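Local structure of cellulose-binding protein (Saccharophagus degradans, 2YHG) at residues 125-129 / 130-134; 133-136 / 137-141. The protein is of unsettled function but probably binds polysaccharide and may hydrolyse glycosidic bonds, this chain being its nucleoside hydrolase-like and C-terminal part. One frame throughout, in Å; residues are numbered along the deposited sequence.

Contact 1. Residues 125-129 / 130-134; sequences GKDSA and GSNLI
Ser128 and Ser131 grip each other where the chain turns from loop into helix 129-139, and the residues of 130-134 meet the preceding loop one after another. Gly130 N, in the first turn, lies 3.8 Å from Ser128 CB, and the Gly130 backbone also bonds to Met112 of strand 110-112.

Ser131 is tied to Ser128 in both directions. Its backbone N donates to Ser128 OG over 3.0 Å, while its own OG receives the N-H of Ser128 over 2.9 Å in an almost straight bond of 172°. Both hydroxyls sit between backbone N and carbonyl carbon, which turns each one back onto the other residue's amide. This reciprocal pair is a capping box, with Ser128 as N-cap: two side-chain oxygens satisfy two amides at the start of the helix. Ser128 OG is also hydrogen-bonded to Gln114, so the cap is anchored to the loop after strand 110-112.

Asn132 begins the regular ladder, its N bonding to Ser128 O at 3.0 Å. The Asn132 and Asp127 side chains cross at about a right angle, with amide and carboxylate planes 69° apart, and two waters bridge them. One donates to Asn132 OD1 and, weakly, to Asp127 OD1, and lies 2.6 Å from Ser131 OG; the other gives a hydrogen to Asp127 OD2 and accepts one from Asn132 ND2. Lys163 of helix 155-167 reaches both Asp127 OD2, as a salt bridge, and Asn132 OD1, while Gln159 holds Asp127 OD1.

Leu133 N continues the ladder to Ala129 O (2.9 Å), and Leu133 CB rests 3.3 Å from that same oxygen. Ile134 N bonds to Gly130 O, one turn earlier.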
loop_
_atom_site.group_PDB
_atom_site.type_symbol
_atom_site.label_atom_id
_atom_site.label_comp_id
_atom_site.label_asym_id
_atom_site.label_seq_id
_atom_site.Cartn_x
_atom_site.Cartn_y
_atom_site.Cartn_z
ATOM N N GLY A 125 2.282 -21.706 -22.840
ATOM C CA GLY A 125 2.233 -20.749 -23.922
ATOM C C GLY A 125 1.596 -19.418 -23.606
ATOM O O GLY A 125 1.428 -18.589 -24.508
ATOM N N LYS A 126 1.264 -19.175 -22.326
ATOM C CA LYS A 126 0.497 -17.992 -21.944
ATOM C C LYS A 126 1.317 -16.966 -21.177
ATOM O O LYS A 126 0.770 -16.081 -20.534
ATOM C CB LYS A 126 -0.772 -18.412 -21.198
ATOM C CG LYS A 126 -1.616 -19.328 -22.055
ATOM C CD LYS A 126 -2.966 -19.644 -21.466
ATOM C CE LYS A 126 -3.817 -20.422 -22.458
ATOM N NZ LYS A 126 -5.106 -20.865 -21.894
ATOM N N ASP A 127 2.636 -17.001 -21.304
ATOM C CA ASP A 127 3.413 -15.948 -20.657
ATOM C C ASP A 127 3.068 -14.576 -21.240
ATOM O O ASP A 127 2.798 -14.452 -22.461
ATOM C CB ASP A 127 4.906 -16.147 -20.880
ATOM C CG ASP A 127 5.490 -17.319 -20.146
ATOM O OD1 ASP A 127 4.946 -17.799 -19.128
ATOM O OD2 ASP A 127 6.643 -17.697 -20.547
ATOM N N SER A 128 3.153 -13.551 -20.409
ATOM C CA SER A 128 3.048 -12.190 -20.843
ATOM C C SER A 128 4.277 -11.403 -20.452
ATOM O O SER A 128 5.075 -11.819 -19.593
ATOM C CB SER A 128 1.790 -11.531 -20.262
ATOM O OG SER A 128 1.832 -11.518 -18.842
ATOM N N ALA A 129 4.405 -10.200 -21.011
ATOM C CA ALA A 129 5.432 -9.282 -20.533
ATOM C C ALA A 129 5.294 -9.077 -19.033
ATOM O O ALA A 129 6.278 -9.062 -18.300
ATOM C CB ALA A 129 5.392 -7.979 -21.292
ATOM N N GLY A 130 4.062 -8.928 -18.566
ATOM C CA GLY A 130 3.837 -8.690 -17.153
ATOM C C GLY A 130 4.167 -9.868 -16.262
ATOM O O GLY A 130 4.747 -9.701 -15.193
ATOM N N SER A 131 3.824 -11.088 -16.682
ATOM C CA SER A 131 4.132 -12.234 -15.861
ATOM C C SER A 131 5.639 -12.416 -15.777
ATOM O O SER A 131 6.175 -12.693 -14.721
ATOM C CB SER A 131 3.389 -13.496 -16.333
ATOM O OG SER A 131 3.786 -13.934 -17.611
ATOM N N ASN A 132 6.311 -12.259 -16.906
ATOM C CA ASN A 132 7.766 -12.363 -16.883
ATOM C C ASN A 132 8.382 -11.245 -16.050
ATOM O O ASN A 132 9.413 -11.488 -15.397
ATOM C CB ASN A 132 8.333 -12.326 -18.307
ATOM C CG ASN A 132 8.117 -13.603 -19.068
ATOM O OD1 ASN A 132 7.850 -14.660 -18.484
ATOM N ND2 ASN A 132 8.233 -13.523 -20.388
ATOM N N LEU A 133 7.817 -10.050 -16.060
ATOM C CA LEU A 133 8.316 -8.946 -15.252
ATOM C C LEU A 133 8.243 -9.300 -13.770
ATOM O O LEU A 133 9.181 -9.044 -13.003
ATOM C CB LEU A 133 7.515 -7.671 -15.590
ATOM C CG LEU A 133 7.865 -6.378 -14.831
ATOM C CD1 LEU A 133 7.259 -5.202 -15.542
ATOM C CD2 LEU A 133 7.317 -6.372 -13.382
ATOM N N ILE A 134 7.143 -9.912 -13.331
ATOM C CA ILE A 134 7.009 -10.334 -11.977
ATOM C C ILE A 134 8.084 -11.350 -11.621
ATOM O O ILE A 134 8.696 -11.278 -10.552
ATOM C CB ILE A 134 5.579 -10.844 -11.683
ATOM C CG1 ILE A 134 4.585 -9.714 -11.790
ATOM C CG2 ILE A 134 5.508 -11.528 -10.335
ATOM C CD1 ILE A 134 3.142 -10.164 -11.857
HETATM O O HOH W 1 5.642 -15.769 -17.199
HETATM O O HOH W 2 8.086 -15.945 -22.113
#

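Contact 2. Residues 133-136 / 137-141; sequences LIIA and AVDKD
Asp139 lies alongside Ile135, one helical turn earlier, the two side chains pointing the same way. Its CB stands 3.4 Å from Ile135 O, the carbonyl that also accepts Asp139 N at 2.9 Å. CG is anti to the carbonyl carbon (chi1 -74°), which brings it within 3.2 Å of Ile135 O. At the tip OD1 is 3.7 Å from Ile135 O; OD2 is 3.5 Å from both that oxygen and the methyl CG2 of Ile135, and forms a salt bridge with Arg168. This partner probably favours the charged carboxylate and offsets its closeness to the carbonyl.

One residue earlier, Val138 sets CG2 3.3 Å from Ile134 O, the acceptor of its own N-H, and more loosely against Ile134 CG2. Lys140 N bonds weakly to Ala136 O and also to Ala137 O, and Lys140 leaves helical geometry, marking the C-terminal end of helix 129-139. Ile134 and Ile135 pack on Ala160 of helix 155-167, Val138 and Asp139 on Phe176 of helix 170-178, and Leu133, Ile134 and Ala137 on Ile32 of strand 30-35 in the parallel sheet.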
loop_
_atom_site.group_PDB
_atom_site.type_symbol
_atom_site.label_atom_id
_atom_site.label_comp_id
_atom_site.label_asym_id
_atom_site.label_seq_id
_atom_site.Cartn_x
_atom_site.Cartn_y
_atom_site.Cartn_z
ATOM N N LEU A 133 7.817 -10.050 -16.060
ATOM C CA LEU A 133 8.316 -8.946 -15.252
ATOM C C LEU A 133 8.243 -9.300 -13.770
ATOM O O LEU A 133 9.181 -9.044 -13.003
ATOM C CB LEU A 133 7.515 -7.671 -15.590
ATOM C CG LEU A 133 7.865 -6.378 -14.831
ATOM C CD1 LEU A 133 7.259 -5.202 -15.542
ATOM C CD2 LEU A 133 7.317 -6.372 -13.382
ATOM N N ILE A 134 7.143 -9.912 -13.331
ATOM C CA ILE A 134 7.009 -10.334 -11.977
ATOM C C ILE A 134 8.084 -11.350 -11.621
ATOM O O ILE A 134 8.696 -11.278 -10.552
ATOM C CB ILE A 134 5.579 -10.844 -11.683
ATOM C CG1 ILE A 134 4.585 -9.714 -11.790
ATOM C CG2 ILE A 134 5.508 -11.528 -10.335
ATOM C CD1 ILE A 134 3.142 -10.164 -11.857
ATOM N N ILE A 135 8.275 -12.366 -12.460
ATOM C CA ILE A 135 9.322 -13.356 -12.197
ATOM C C ILE A 135 10.683 -12.670 -11.995
ATOM O O ILE A 135 11.411 -12.968 -11.046
ATOM C CB ILE A 135 9.404 -14.416 -13.298
ATOM C CG1 ILE A 135 8.093 -15.222 -13.376
ATOM C CG2 ILE A 135 10.592 -15.345 -13.075
ATOM C CD1 ILE A 135 8.038 -16.189 -14.523
ATOM N N ALA A 136 11.011 -11.768 -12.910
ATOM C CA ALA A 136 12.313 -11.120 -12.845
ATOM C C ALA A 136 12.472 -10.305 -11.579
ATOM O O ALA A 136 13.545 -10.268 -10.961
ATOM C CB ALA A 136 12.543 -10.259 -14.066
ATOM N N ALA A 137 11.399 -9.654 -11.143
ATOM C CA ALA A 137 11.462 -8.848 -9.918
ATOM C C ALA A 137 11.654 -9.720 -8.699
ATOM O O ALA A 137 12.483 -9.422 -7.826
ATOM C CB ALA A 137 10.191 -8.020 -9.780
ATOM N N VAL A 138 10.918 -10.811 -8.600
ATOM C CA VAL A 138 11.051 -11.708 -7.464
ATOM C C VAL A 138 12.430 -12.338 -7.438
ATOM O O VAL A 138 13.018 -12.513 -6.369
ATOM C CB VAL A 138 9.944 -12.758 -7.449
ATOM C CG1 VAL A 138 10.173 -13.764 -6.316
ATOM C CG2 VAL A 138 8.561 -12.077 -7.317
ATOM N N ASP A 139 12.991 -12.641 -8.608
ATOM C CA ASP A 139 14.298 -13.248 -8.694
ATOM C C ASP A 139 15.422 -12.281 -8.327
ATOM O O ASP A 139 16.521 -12.713 -8.031
ATOM C CB ASP A 139 14.544 -13.790 -10.096
ATOM C CG ASP A 139 13.788 -15.065 -10.420
ATOM O OD1 ASP A 139 13.288 -15.733 -9.517
ATOM O OD2 ASP A 139 13.820 -15.421 -11.619
ATOM N N LYS A 140 15.212 -10.975 -8.459
ATOM C CA LYS A 140 16.272 -9.983 -8.313
ATOM C C LYS A 140 16.939 -10.117 -6.948
ATOM O O LYS A 140 16.278 -10.353 -5.932
ATOM C CB LYS A 140 15.686 -8.586 -8.501
ATOM C CG LYS A 140 16.656 -7.462 -8.653
ATOM C CD LYS A 140 15.952 -6.135 -8.927
ATOM C CE LYS A 140 16.904 -4.989 -9.130
ATOM N NZ LYS A 140 16.187 -3.704 -9.225
ATOM N N ASP A 141 18.224 -9.786 -6.925
ATOM C CA ASP A 141 19.048 -9.839 -5.717
ATOM C C ASP A 141 18.866 -8.596 -4.870
ATOM O O ASP A 141 19.823 -7.996 -4.399
ATOM C CB ASP A 141 20.537 -10.068 -6.048
ATOM C CG ASP A 141 21.171 -8.866 -6.687
ATOM O OD1 ASP A 141 20.454 -8.080 -7.351
ATOM O OD2 ASP A 141 22.405 -8.714 -6.534
#

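Overall arrangement
Contacts 1 and 2 are the two ends of helix 129-139, with centres about 11 Å apart; Leu133 and Ile134 belong to both. Contact 1 starts the helix and contact 2 finishes it, and helix 155-167 runs beside both, while strand 30-35 of the parallel sheet lies under the shared leucine and isoleucine. The helix leads from strand 110-112, at one edge of that sheet, to strand 146-150 in its interior. Contact 1 lies away from the metal sites; a bound ethanediol, probably from the crystallisation liquor, lies about 4 Å from the Ser128 side chain. From contact 2, the Ile134 side chain is about 11 Å from that of the calcium-binding Trp151.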